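Local structure of fiber (Murine adenovirus 2, 5NBH) at residues Pro81-Gln86 with Met151-Gly156; Leu118-Val123 with Ile223-Phe228; Thr134-Phe139 with Asn208-Leu213; Leu143-Thr148 with Val163-Ile168; Ile168-Asp173 with Phe228-Gln233. The protein forms the trimeric viral fibre, the distal domain of which binds N-acetylglucosamine and probably helps attach the particle to host cells. All blocks are in the same frame, centred on the assembly; numbering follows the deposited sequence.

Contact 1 of 5, residues Pro81-Gln86 with Met151-Gly156; sequences PVFVYQ and MQVMGG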
# COMPACT_ATOMS: atom_id res chain seq x y z
N PRO A 81 -2.83 -4.04 11.76
CA PRO A 81 -3.47 -2.73 11.60
C PRO A 81 -2.70 -1.84 10.66
O PRO A 81 -1.48 -1.99 10.55
CB PRO A 81 -3.39 -2.14 12.99
CG PRO A 81 -2.18 -2.81 13.61
CD PRO A 81 -2.23 -4.20 13.10
N VAL A 82 -3.39 -0.93 10.00
CA VAL A 82 -2.76 0.11 9.19
C VAL A 82 -2.53 1.31 10.08
O VAL A 82 -3.47 1.77 10.79
CB VAL A 82 -3.61 0.48 7.97
CG1 VAL A 82 -2.96 1.63 7.22
CG2 VAL A 82 -3.80 -0.73 7.08
N PHE A 83 -1.28 1.81 10.08
CA PHE A 83 -0.94 3.08 10.74
C PHE A 83 -0.24 3.98 9.75
O PHE A 83 0.49 3.49 8.91
CB PHE A 83 -0.01 2.84 11.92
CG PHE A 83 -0.72 2.30 13.13
CD1 PHE A 83 -1.57 3.12 13.84
CD2 PHE A 83 -0.57 0.99 13.52
CE1 PHE A 83 -2.25 2.65 14.97
CE2 PHE A 83 -1.23 0.51 14.66
CZ PHE A 83 -2.07 1.34 15.37
N VAL A 84 -0.51 5.27 9.81
CA VAL A 84 0.15 6.23 8.94
C VAL A 84 0.78 7.34 9.74
O VAL A 84 0.10 8.02 10.52
CB VAL A 84 -0.81 6.85 7.89
CG1 VAL A 84 -0.03 7.72 6.89
CG2 VAL A 84 -1.60 5.77 7.15
N TYR A 85 2.08 7.60 9.53
CA TYR A 85 2.74 8.76 10.06
C TYR A 85 2.97 9.71 8.89
O TYR A 85 3.56 9.33 7.88
CB TYR A 85 4.05 8.35 10.72
CG TYR A 85 4.70 9.39 11.61
CD1 TYR A 85 3.97 10.10 12.58
CD2 TYR A 85 6.09 9.67 11.51
CE1 TYR A 85 4.56 11.04 13.39
CE2 TYR A 85 6.68 10.57 12.36
CZ TYR A 85 5.92 11.28 13.29
OH TYR A 85 6.47 12.20 14.14
N GLN A 86 2.46 10.93 8.99
CA GLN A 86 2.44 11.81 7.83
C GLN A 86 2.53 13.26 8.22
O GLN A 86 2.15 13.63 9.33
CB GLN A 86 1.16 11.60 7.05
CG GLN A 86 -0.09 11.92 7.85
CD GLN A 86 -1.34 11.82 7.03
OE1 GLN A 86 -1.90 10.75 6.85
NE2 GLN A 86 -1.83 12.97 6.56
N MET A 151 5.04 15.97 11.96
CA MET A 151 4.31 14.81 11.43
C MET A 151 3.38 14.33 12.54
O MET A 151 3.59 14.64 13.70
CB MET A 151 5.26 13.73 10.95
CG MET A 151 6.13 14.20 9.77
SD MET A 151 7.21 12.90 9.11
CE MET A 151 6.00 11.79 8.36
N GLN A 152 2.35 13.58 12.13
CA GLN A 152 1.24 13.15 12.98
C GLN A 152 0.87 11.73 12.61
O GLN A 152 0.93 11.38 11.45
CB GLN A 152 0.01 14.02 12.67
CG GLN A 152 0.15 15.41 13.20
CD GLN A 152 -1.04 16.31 12.96
OE1 GLN A 152 -1.12 17.38 13.56
NE2 GLN A 152 -1.96 15.91 12.10
N VAL A 153 0.46 10.93 13.60
CA VAL A 153 -0.15 9.65 13.31
C VAL A 153 -1.64 9.95 13.04
O VAL A 153 -2.31 10.56 13.88
CB VAL A 153 0.02 8.63 14.46
CG1 VAL A 153 -0.59 7.29 14.07
CG2 VAL A 153 1.48 8.44 14.85
N MET A 154 -2.12 9.59 11.86
CA MET A 154 -3.45 9.95 11.37
C MET A 154 -4.31 8.71 11.10
O MET A 154 -3.91 7.78 10.38
CB MET A 154 -3.26 10.79 10.11
CG MET A 154 -4.50 11.12 9.29
SD MET A 154 -5.71 12.11 10.18
CE MET A 154 -4.91 13.71 10.25
N GLY A 155 -5.52 8.70 11.64
CA GLY A 155 -6.40 7.57 11.37
C GLY A 155 -7.22 7.83 10.13
O GLY A 155 -7.31 8.96 9.62
N GLY A 156 -7.85 6.78 9.62
CA GLY A 156 -8.76 6.88 8.46
C GLY A 156 -9.97 7.75 8.67
O GLY A 156 -10.61 8.23 7.71
O HOH W 1 -2.84 5.81 11.53
O HOH W 2 5.14 13.07 16.07
O HOH W 3 -3.76 8.60 7.37
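Met151 and Tyr85 make the tight part of this contact: Met151 CB sits over one face of the Tyr85 ring, offset toward the rim and 3.5 Å from CZ. A chi1 of -166°, which turns CG away from the backbone N, carries the Tyr85 ring across the short strand beside it, where Val153 N meets the ring edge in plane and Val153 CG2 packs on CD1. The methionine crosses the ring at about a right angle, its SD placed obliquely in a Met-aromatic contact, and a bend at chi3 brings CE back to 3.6 Å from Gln86 CA. The phenol OH bonds to Cys146 N and is joined to a water that donates to Met151 O. Between the same strands the backbones of Gln86 and Gln152 are bonded in both directions, with Gln152 N 2.8 Å from Gln86 O.

Past Val153 the fit slackens and water takes a larger part. Met154 N still reaches Val84 O at 3.0 Å, but Met154 O and Val84 N are joined through a water, and another water ties Met154 O to Gln86 OE1. Phe83 CD1 comes no closer than 4.3 Å to Val153 CG1. Farther on, Gly156 N bonds to Ser80 OG of the second subunit. The short strand 152-153 thus extends the edge of an antiparallel sheet, next to the first strand of the ABCJ sheet of the fibre head.

Contact 2 of 5, residues Leu118-Val123 with Ile223-Phe228; sequences LFNIDV and IFQMSF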
# COMPACT_ATOMS: atom_id res chain seq x y z
N LEU A 118 5.59 1.56 3.76
CA LEU A 118 5.59 2.21 2.44
C LEU A 118 5.83 3.68 2.66
O LEU A 118 5.02 4.37 3.27
CB LEU A 118 4.23 1.97 1.73
CG LEU A 118 3.97 2.66 0.39
CD1 LEU A 118 5.02 2.33 -0.63
CD2 LEU A 118 2.58 2.29 -0.13
N PHE A 119 6.97 4.18 2.18
CA PHE A 119 7.35 5.58 2.33
C PHE A 119 7.02 6.31 1.03
O PHE A 119 7.38 5.82 -0.02
CB PHE A 119 8.86 5.67 2.62
CG PHE A 119 9.40 7.06 2.72
CD1 PHE A 119 9.80 7.76 1.57
CD2 PHE A 119 9.44 7.71 3.93
CE1 PHE A 119 10.25 9.07 1.65
CE2 PHE A 119 9.91 9.01 4.01
CZ PHE A 119 10.31 9.68 2.88
N ASN A 120 6.29 7.41 1.12
CA ASN A 120 5.96 8.24 -0.02
C ASN A 120 6.30 9.66 0.29
O ASN A 120 5.98 10.15 1.35
CB ASN A 120 4.47 8.17 -0.34
CG ASN A 120 4.13 8.90 -1.62
OD1 ASN A 120 4.50 8.46 -2.71
ND2 ASN A 120 3.39 10.01 -1.49
N ILE A 121 6.93 10.34 -0.66
CA ILE A 121 7.24 11.75 -0.52
C ILE A 121 6.92 12.49 -1.81
O ILE A 121 7.14 11.98 -2.90
CB ILE A 121 8.71 11.98 -0.08
CG1 ILE A 121 8.93 13.44 0.32
CG2 ILE A 121 9.69 11.51 -1.14
CD1 ILE A 121 10.24 13.65 1.08
N ASP A 122 6.42 13.70 -1.65
CA ASP A 122 6.13 14.60 -2.76
C ASP A 122 6.94 15.84 -2.49
O ASP A 122 6.66 16.53 -1.53
CB ASP A 122 4.65 14.91 -2.73
CG ASP A 122 4.16 15.43 -4.03
OD1 ASP A 122 3.54 14.64 -4.76
OD2 ASP A 122 4.46 16.58 -4.34
N VAL A 123 7.98 16.09 -3.29
CA VAL A 123 8.95 17.16 -3.00
C VAL A 123 8.71 18.25 -4.01
O VAL A 123 8.66 17.99 -5.19
CB VAL A 123 10.41 16.66 -3.14
CG1 VAL A 123 11.43 17.79 -2.94
CG2 VAL A 123 10.71 15.53 -2.18
N ILE A 223 11.28 18.72 -8.36
CA ILE A 223 9.86 18.62 -8.10
C ILE A 223 9.45 17.24 -8.59
O ILE A 223 9.41 17.01 -9.78
CB ILE A 223 9.07 19.70 -8.87
CG1 ILE A 223 9.52 21.08 -8.43
CG2 ILE A 223 7.57 19.50 -8.65
CD1 ILE A 223 8.78 22.22 -9.11
N PHE A 224 9.22 16.33 -7.65
CA PHE A 224 9.00 14.92 -7.94
C PHE A 224 8.27 14.21 -6.81
O PHE A 224 8.25 14.74 -5.71
CB PHE A 224 10.33 14.22 -8.18
CG PHE A 224 11.26 14.25 -7.01
CD1 PHE A 224 12.14 15.32 -6.82
CD2 PHE A 224 11.30 13.21 -6.10
CE1 PHE A 224 13.03 15.34 -5.74
CE2 PHE A 224 12.17 13.23 -5.03
CZ PHE A 224 13.03 14.30 -4.84
N GLN A 225 7.70 13.02 -7.10
CA GLN A 225 7.14 12.10 -6.09
C GLN A 225 7.94 10.80 -6.20
O GLN A 225 8.35 10.38 -7.29
CB GLN A 225 5.61 11.80 -6.29
CG GLN A 225 4.98 10.86 -5.22
CD GLN A 225 3.45 10.58 -5.33
OE1 GLN A 225 3.05 9.47 -5.71
NE2 GLN A 225 2.62 11.51 -4.88
N MET A 226 8.21 10.18 -5.07
CA MET A 226 8.76 8.82 -5.07
C MET A 226 8.41 8.05 -3.83
O MET A 226 8.07 8.61 -2.82
CB MET A 226 10.26 8.76 -5.34
CG MET A 226 11.22 9.42 -4.38
SD MET A 226 12.68 8.36 -4.39
CE MET A 226 11.84 7.00 -3.57
N SER A 227 8.42 6.74 -3.98
CA SER A 227 8.04 5.87 -2.89
C SER A 227 8.97 4.70 -2.92
O SER A 227 9.51 4.35 -3.97
CB SER A 227 6.55 5.46 -2.99
OG SER A 227 6.35 4.50 -3.97
N PHE A 228 9.15 4.10 -1.76
CA PHE A 228 9.88 2.84 -1.63
C PHE A 228 9.37 2.11 -0.40
O PHE A 228 8.71 2.72 0.44
CB PHE A 228 11.41 3.08 -1.56
CG PHE A 228 11.87 3.85 -0.35
CD1 PHE A 228 11.95 5.23 -0.37
CD2 PHE A 228 12.26 3.19 0.80
CE1 PHE A 228 12.38 5.95 0.73
CE2 PHE A 228 12.68 3.91 1.92
CZ PHE A 228 12.72 5.28 1.89
O HOH W 4 4.08 7.34 -5.12
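Phe119 CB lies over one face of the Phe228 ring, 4.1 Å from its centroid, while Phe119 CD1 presses to 3.3 Å from Phe228 CE1. The two ring planes are inclined at 31°, so the pair is neither a stack nor edge-to-face. At the other end Val123 sets its CB over the face of Phe224 and its CG2 3.7 Å from CZ. Both Phe224 and Phe228 carry CG between backbone N and carbonyl carbon (chi1 near +60°), which folds the rings back toward the neighbouring strand. Six backbone bonds hold the register, the shortest 2.8 Å from Val123 N to Phe224 O.

The opposite face is polar. Gln225 NE2 donates at 3.3 Å to Asp122 OD1, which accepts through its anti lone pair, and also to Met229 O of the second subunit. Its amide stands almost perpendicular to that of Asn120, and a water donates to the oxygens of both, Asn120 OD1 and Gln225 OE1, two acceptors that could not bond directly.

In the next shell, Gln109 OE1 holds Asn120 ND2, Tyr200 stacks on Phe228, and Ile184 and Cys198 back Phe224. The chemistry implies a division of labour: this pairing of the last two ABCJ strands turns its aromatics inward against the GHID sheet and its amides toward a neighbouring subunit, with Gln225 serving both chains.

Contact 3 of 5, residues Thr134-Phe139 with Asn208-Leu213; sequences TWELQF and NFYITL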
# COMPACT_ATOMS: atom_id res chain seq x y z
N THR A 134 20.43 17.01 -1.35
CA THR A 134 20.35 16.08 -0.23
C THR A 134 19.24 16.56 0.67
O THR A 134 19.30 17.68 1.18
CB THR A 134 21.69 15.96 0.55
OG1 THR A 134 22.71 15.42 -0.29
CG2 THR A 134 21.53 15.01 1.71
N TRP A 135 18.22 15.71 0.85
CA TRP A 135 17.07 16.01 1.68
C TRP A 135 17.16 15.02 2.84
O TRP A 135 17.14 13.81 2.60
CB TRP A 135 15.76 15.82 0.92
CG TRP A 135 15.75 16.48 -0.45
CD1 TRP A 135 15.82 15.85 -1.64
CD2 TRP A 135 15.74 17.89 -0.74
NE1 TRP A 135 15.83 16.76 -2.66
CE2 TRP A 135 15.78 18.02 -2.13
CE3 TRP A 135 15.69 19.06 0.05
CZ2 TRP A 135 15.76 19.27 -2.77
CZ3 TRP A 135 15.70 20.31 -0.59
CH2 TRP A 135 15.73 20.41 -1.97
N GLU A 136 17.23 15.52 4.06
CA GLU A 136 17.47 14.67 5.22
C GLU A 136 16.29 14.77 6.15
O GLU A 136 15.90 15.87 6.55
CB GLU A 136 18.75 15.12 5.94
CG GLU A 136 19.22 14.22 7.08
CD GLU A 136 20.51 14.75 7.72
OE1 GLU A 136 21.61 14.26 7.41
OE2 GLU A 136 20.39 15.64 8.55
N LEU A 137 15.68 13.63 6.48
CA LEU A 137 14.65 13.54 7.54
C LEU A 137 15.21 12.82 8.75
O LEU A 137 15.76 11.75 8.63
CB LEU A 137 13.43 12.74 7.03
CG LEU A 137 12.76 13.29 5.77
CD1 LEU A 137 11.71 12.31 5.22
CD2 LEU A 137 12.18 14.65 6.08
N GLN A 138 15.06 13.43 9.92
CA GLN A 138 15.56 12.90 11.18
C GLN A 138 14.37 12.55 12.07
O GLN A 138 13.42 13.33 12.14
CB GLN A 138 16.39 13.98 11.87
CG GLN A 138 17.13 13.56 13.11
CD GLN A 138 17.85 14.72 13.77
OE1 GLN A 138 18.34 14.58 14.88
NE2 GLN A 138 17.89 15.87 13.10
N PHE A 139 14.45 11.42 12.74
CA PHE A 139 13.43 10.95 13.64
C PHE A 139 14.10 10.48 14.92
O PHE A 139 15.15 9.81 14.88
CB PHE A 139 12.69 9.75 13.03
CG PHE A 139 12.08 10.03 11.69
CD1 PHE A 139 12.82 9.86 10.53
CD2 PHE A 139 10.75 10.43 11.57
CE1 PHE A 139 12.28 10.12 9.29
CE2 PHE A 139 10.19 10.69 10.33
CZ PHE A 139 10.95 10.54 9.19
N ASN A 208 19.71 8.62 16.56
CA ASN A 208 18.50 8.99 15.80
C ASN A 208 18.46 8.28 14.43
O ASN A 208 19.47 7.79 13.93
CB ASN A 208 18.38 10.48 15.64
CG ASN A 208 17.96 11.17 16.92
OD1 ASN A 208 17.32 10.56 17.81
ND2 ASN A 208 18.34 12.42 17.04
N PHE A 209 17.25 8.18 13.87
CA PHE A 209 16.98 7.49 12.59
C PHE A 209 16.91 8.55 11.51
O PHE A 209 16.23 9.53 11.68
CB PHE A 209 15.62 6.75 12.72
CG PHE A 209 15.04 6.27 11.42
CD1 PHE A 209 15.80 5.58 10.51
CD2 PHE A 209 13.68 6.45 11.15
CE1 PHE A 209 15.27 5.11 9.34
CE2 PHE A 209 13.12 5.97 9.97
CZ PHE A 209 13.91 5.31 9.07
N TYR A 210 17.66 8.34 10.43
CA TYR A 210 17.73 9.21 9.28
C TYR A 210 17.24 8.51 8.02
O TYR A 210 17.64 7.39 7.70
CB TYR A 210 19.16 9.67 9.02
CG TYR A 210 19.75 10.58 10.07
CD1 TYR A 210 20.07 10.10 11.35
CD2 TYR A 210 20.02 11.89 9.78
CE1 TYR A 210 20.60 10.93 12.32
CE2 TYR A 210 20.59 12.75 10.74
CZ TYR A 210 20.87 12.26 12.01
OH TYR A 210 21.45 13.09 12.95
N ILE A 211 16.37 9.21 7.29
CA ILE A 211 16.06 8.90 5.90
C ILE A 211 16.70 10.02 5.11
O ILE A 211 16.33 11.21 5.24
CB ILE A 211 14.54 8.82 5.60
CG1 ILE A 211 13.92 7.72 6.43
CG2 ILE A 211 14.27 8.65 4.11
CD1 ILE A 211 12.43 7.51 6.23
N THR A 212 17.65 9.64 4.26
CA THR A 212 18.38 10.63 3.45
C THR A 212 18.08 10.36 1.99
O THR A 212 18.27 9.23 1.53
CB THR A 212 19.89 10.54 3.73
OG1 THR A 212 20.11 10.62 5.15
CG2 THR A 212 20.63 11.66 3.06
N LEU A 213 17.53 11.37 1.32
CA LEU A 213 17.22 11.30 -0.10
C LEU A 213 18.15 12.16 -0.92
O LEU A 213 18.45 13.28 -0.53
CB LEU A 213 15.78 11.75 -0.35
CG LEU A 213 14.72 11.13 0.59
CD1 LEU A 213 13.40 11.80 0.34
CD2 LEU A 213 14.59 9.63 0.39
O HOH W 5 22.19 11.84 6.40
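Glu136 crosses Tyr210 at a slant on the outer face of this antiparallel strand pair. From CB, on the same face as its partner Thr212, the chain goes anti to the backbone N (chi1 -173°) and stays extended; CG comes in plane to the ring edge of Tyr210, 3.7 Å from CD2. CD follows at 3.6 Å from Tyr210 CD2, with the carboxylate turned 82° from the ring plane. OE2 rests near Tyr210 CE2, whereas OE1 takes a salt bridge from Arg205 and a water at 2.7 Å that also bonds Thr212 OG1. Arg205 in turn makes a cation-pi contact with Tyr210, whose ring has Gln138 CG over one face.

On the other face Phe139 and Phe209 lie side by side, pointing the same way, with Phe139 CD1 3.6 Å from Phe209 CD2 and their planes oblique. Phe139 CE1 also touches Ile211 CD1. Farther along, Trp135 gives NE1 to Ser215 OG and stands beside Asn97 and Gln133, which bind N-acetylglucosamine. Six backbone bonds join these neighbouring strands of the GHID sheet. On the outer face Arg205 probably balances the carboxylate while also meeting the ring, and the tyrosine edge may add a weak favourable field.

Contact 4 of 5, residues Leu143-Thr148 with Val163-Ile168; sequences LGSCLT and VTPTFI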
# COMPACT_ATOMS: atom_id res chain seq x y z
N LEU A 143 11.61 6.91 20.01
CA LEU A 143 10.21 7.27 19.87
C LEU A 143 9.67 7.34 18.42
O LEU A 143 8.44 7.31 18.21
CB LEU A 143 9.95 8.62 20.54
CG LEU A 143 10.35 8.74 22.01
CD1 LEU A 143 10.12 10.17 22.46
CD2 LEU A 143 9.58 7.76 22.90
N GLY A 144 10.56 7.51 17.43
CA GLY A 144 10.14 7.65 16.04
C GLY A 144 9.67 9.05 15.64
O GLY A 144 9.48 9.32 14.44
N SER A 145 9.46 9.95 16.60
CA SER A 145 8.96 11.28 16.32
C SER A 145 9.86 12.08 15.36
O SER A 145 11.05 12.16 15.59
CB SER A 145 8.84 12.10 17.61
OG SER A 145 7.90 11.50 18.48
N CYS A 146 9.26 12.72 14.38
CA CYS A 146 10.04 13.52 13.41
C CYS A 146 10.60 14.78 14.07
O CYS A 146 9.87 15.52 14.75
CB CYS A 146 9.21 13.86 12.20
SG CYS A 146 10.17 14.61 10.86
N LEU A 147 11.93 14.93 13.97
CA LEU A 147 12.64 16.11 14.49
C LEU A 147 12.78 17.22 13.48
O LEU A 147 13.03 18.37 13.86
CB LEU A 147 14.02 15.69 14.98
CG LEU A 147 14.01 14.58 16.04
CD1 LEU A 147 15.42 14.09 16.31
CD2 LEU A 147 13.33 15.06 17.33
N THR A 148 12.67 16.90 12.18
CA THR A 148 12.88 17.86 11.08
C THR A 148 11.71 18.80 10.87
O THR A 148 11.86 19.95 10.49
CB THR A 148 13.17 17.12 9.76
OG1 THR A 148 14.19 16.15 9.98
CG2 THR A 148 13.56 18.06 8.66
N VAL A 163 -0.51 8.12 19.39
CA VAL A 163 0.26 6.90 19.18
C VAL A 163 1.69 7.35 18.98
O VAL A 163 1.94 8.26 18.19
CB VAL A 163 -0.19 6.15 17.90
CG1 VAL A 163 0.66 4.91 17.66
CG2 VAL A 163 -1.65 5.78 17.99
N THR A 164 2.62 6.78 19.73
CA THR A 164 4.03 7.11 19.57
C THR A 164 4.44 6.43 18.26
O THR A 164 4.19 5.25 18.07
CB THR A 164 4.86 6.63 20.78
OG1 THR A 164 4.28 7.17 21.98
CG2 THR A 164 6.33 7.10 20.68
N PRO A 165 5.06 7.17 17.34
CA PRO A 165 5.31 6.54 16.03
C PRO A 165 6.53 5.63 15.95
O PRO A 165 7.31 5.70 14.99
CB PRO A 165 5.41 7.74 15.09
CG PRO A 165 5.95 8.82 15.97
CD PRO A 165 5.41 8.60 17.34
N THR A 166 6.66 4.69 16.88
CA THR A 166 7.77 3.74 16.82
C THR A 166 7.65 2.78 15.64
O THR A 166 8.61 2.15 15.26
CB THR A 166 7.90 2.95 18.11
OG1 THR A 166 6.70 2.19 18.31
CG2 THR A 166 8.16 3.88 19.31
N PHE A 167 6.46 2.67 15.05
CA PHE A 167 6.22 1.71 14.00
C PHE A 167 6.96 2.02 12.67
O PHE A 167 6.97 1.19 11.78
CB PHE A 167 4.69 1.55 13.75
CG PHE A 167 3.98 2.81 13.36
CD1 PHE A 167 4.04 3.29 12.06
CD2 PHE A 167 3.26 3.53 14.28
CE1 PHE A 167 3.37 4.44 11.70
CE2 PHE A 167 2.61 4.70 13.93
CZ PHE A 167 2.65 5.15 12.63
N ILE A 168 7.59 3.21 12.56
CA ILE A 168 8.41 3.55 11.38
C ILE A 168 9.88 3.12 11.49
O ILE A 168 10.57 3.16 10.51
CB ILE A 168 8.41 5.06 11.06
CG1 ILE A 168 9.16 5.86 12.16
CG2 ILE A 168 7.00 5.52 10.73
CD1 ILE A 168 9.55 7.26 11.80
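Gly144, with left-handed backbone angles (phi 81°, psi -11°), sets its CA 3.6 Å from Pro165 O in a CA-H...O contact that is nearly straight at the hydrogen. With no side chain in between, the two loops close to a CA-CA separation of 4.6 Å between Gly144 and Thr166. Pro165 is the centre of an inverse gamma turn, closed by a weak bond of 2.8 Å from Thr166 N to Thr164 O. This turn leads into a short 3-10 segment ending at Ile168, and the contact joins two irregular loops: the one after strand D of the GHID sheet and the one after edge strand 152-153.

Side-chain carbons of Thr164, Pro165 and Thr166 gather round the carbonyl oxygen of Leu143. Pro165 CD is 3.4 Å from Leu143 O, Thr166 CG2 is 3.6 Å from it, and Thr164, modelled in two conformers, brings up its methyl. Thr166 N is near the same oxygen, but the angle is too poor for a bond. Pro165 CG meanwhile lies 3.7 Å from Ser145 N, and the proline also packs on Tyr85 and Val153. Ile168, whose CG1 is wedged between its backbone N and carbonyl carbon, extends CD1 to 3.3 Å from Gly144 O, with Phe139 close by.

Contact 5 of 5, residues Ile168-Asp173 with Phe228-Gln233; sequences ILPTSD and FMYESQ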
# COMPACT_ATOMS: atom_id res chain seq x y z
N ILE A 168 7.59 3.21 12.56
CA ILE A 168 8.41 3.55 11.38
C ILE A 168 9.88 3.12 11.49
O ILE A 168 10.57 3.16 10.51
CB ILE A 168 8.41 5.06 11.06
CG1 ILE A 168 9.16 5.86 12.16
CG2 ILE A 168 7.00 5.52 10.73
CD1 ILE A 168 9.55 7.26 11.80
N LEU A 169 10.33 2.67 12.68
CA LEU A 169 11.75 2.46 12.93
C LEU A 169 12.25 1.16 12.38
O LEU A 169 11.70 0.10 12.73
CB LEU A 169 12.05 2.53 14.43
CG LEU A 169 11.81 3.90 15.07
CD1 LEU A 169 11.82 3.76 16.57
CD2 LEU A 169 12.84 4.95 14.65
N PRO A 170 13.26 1.18 11.49
CA PRO A 170 13.88 -0.03 11.02
C PRO A 170 15.03 -0.51 11.93
O PRO A 170 15.29 0.12 12.93
CB PRO A 170 14.44 0.42 9.67
CG PRO A 170 14.91 1.80 9.95
CD PRO A 170 13.97 2.37 10.97
N THR A 171 15.66 -1.62 11.57
CA THR A 171 16.74 -2.18 12.40
C THR A 171 17.86 -1.14 12.52
O THR A 171 18.25 -0.50 11.52
CB THR A 171 17.28 -3.54 11.87
OG1 THR A 171 18.38 -3.95 12.70
CG2 THR A 171 17.79 -3.44 10.45
N SER A 172 18.35 -0.96 13.75
CA SER A 172 19.51 -0.09 14.03
C SER A 172 20.84 -0.83 14.01
O SER A 172 21.86 -0.25 14.42
CB SER A 172 19.34 0.59 15.39
OG SER A 172 19.33 -0.41 16.41
N ASP A 173 20.84 -2.08 13.56
CA ASP A 173 22.08 -2.84 13.35
C ASP A 173 22.99 -2.06 12.39
O ASP A 173 22.65 -1.83 11.25
CB ASP A 173 21.74 -4.22 12.76
CG ASP A 173 22.97 -5.09 12.55
OD1 ASP A 173 24.12 -4.57 12.49
OD2 ASP A 173 22.76 -6.32 12.42
N PHE A 228 9.15 4.10 -1.76
CA PHE A 228 9.88 2.84 -1.63
C PHE A 228 9.37 2.11 -0.40
O PHE A 228 8.71 2.72 0.44
CB PHE A 228 11.41 3.08 -1.56
CG PHE A 228 11.87 3.85 -0.35
CD1 PHE A 228 11.95 5.23 -0.37
CD2 PHE A 228 12.26 3.19 0.80
CE1 PHE A 228 12.38 5.95 0.73
CE2 PHE A 228 12.68 3.91 1.92
CZ PHE A 228 12.72 5.28 1.89
N MET A 229 9.69 0.83 -0.27
CA MET A 229 9.31 0.06 0.90
C MET A 229 10.53 -0.39 1.72
O MET A 229 11.58 -0.66 1.18
CB MET A 229 8.49 -1.15 0.46
CG MET A 229 7.13 -0.69 -0.05
SD MET A 229 5.96 -1.93 -0.64
CE MET A 229 6.44 -3.33 0.28
N TYR A 230 10.33 -0.47 3.02
CA TYR A 230 11.27 -1.06 3.92
C TYR A 230 10.55 -1.82 5.03
O TYR A 230 9.32 -1.91 5.05
CB TYR A 230 12.24 0.04 4.43
CG TYR A 230 11.69 1.09 5.37
CD1 TYR A 230 11.15 2.29 4.89
CD2 TYR A 230 11.73 0.89 6.76
CE1 TYR A 230 10.68 3.27 5.77
CE2 TYR A 230 11.27 1.86 7.63
CZ TYR A 230 10.74 3.03 7.14
OH TYR A 230 10.28 4.02 7.98
N GLU A 231 11.33 -2.40 5.94
CA GLU A 231 10.79 -3.19 7.02
C GLU A 231 11.04 -2.51 8.37
O GLU A 231 12.14 -1.93 8.59
CB GLU A 231 11.45 -4.57 6.99
CG GLU A 231 10.69 -5.60 7.79
CD GLU A 231 10.95 -7.01 7.31
OE1 GLU A 231 11.94 -7.22 6.55
OE2 GLU A 231 10.16 -7.88 7.72
N SER A 232 10.05 -2.59 9.26
CA SER A 232 10.25 -2.17 10.64
C SER A 232 10.49 -3.37 11.53
O SER A 232 9.85 -4.42 11.37
CB SER A 232 9.11 -1.31 11.16
OG SER A 232 9.26 -1.01 12.55
N GLN A 233 11.43 -3.18 12.46
CA GLN A 233 11.76 -4.17 13.49
C GLN A 233 10.74 -4.17 14.64
O GLN A 233 10.73 -5.11 15.46
CB GLN A 233 13.17 -3.87 14.06
CG GLN A 233 13.33 -2.49 14.73
CD GLN A 233 14.63 -2.34 15.50
OE1 GLN A 233 15.39 -3.30 15.65
NE2 GLN A 233 14.91 -1.12 15.99
O HOH W 6 14.64 -3.06 9.20
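Tyr230 OH donates to Ile168 O at 2.7 Å, arriving in the carbonyl plane on a lone pair, while Ile168 O itself sits at the edge of the phenol ring. A chi1 of 70° places the ring between its backbone N and carbonyl carbon, turned toward the loop. The next carbonyl is gripped twice. Ser232 OG reaches Leu169 O at 2.7 Å from above the carbonyl plane, some 37° out of it, and Gln233 N adds a long, weak bond to the same oxygen. Ser232 OG is itself an acceptor, taking Ile234 N.

Pro170 O has its bond from Tyr204 OH; Gln233 NE2 comes near it, but at a poor angle. Pro170 CB is 4.0 Å from Tyr230 CD2 and 3.5 Å from Glu231 O. That oxygen is satisfied by a water, which accepts from Thr171 N at 3.0 Å and so bridges loop and strand. Thr171 OG1 accepts from Asp173 N at 3.2 Å, an ST turn within the loop. Gln233 also packs on Phe89 of the third subunit. A loop outside any sheet thus has its successive carbonyls satisfied one at a time, largely by hydroxyls, as it crosses the end of strand J.

Overall arrangement
Contacts 2 and 3 belong to the two sheets of the head and meet in its core, centres 14 Å apart: Phe119 CE2 is 3.7 Å from Ile211 CD1, and Ile121 CD1 packs on Leu213 CD1. Phe139 of contact 3 is the meeting point for the others, touching Met151 and Tyr85 of contact 1 and Ile168, which contacts 4 and 5 share. Contact 4 is tied to contact 1 by Tyr85 OH and Cys146 N, and contact 5 continues strand 223-231 of contact 2. The N-acetylglucosamine site, unoccupied in this chain, lies nearest contact 3: the side chain of Trp135 is about 3 Å from that of Gln133, against about 6 Å for Phe224 of contact 2. Contacts 1, 4 and 5 lie away from it.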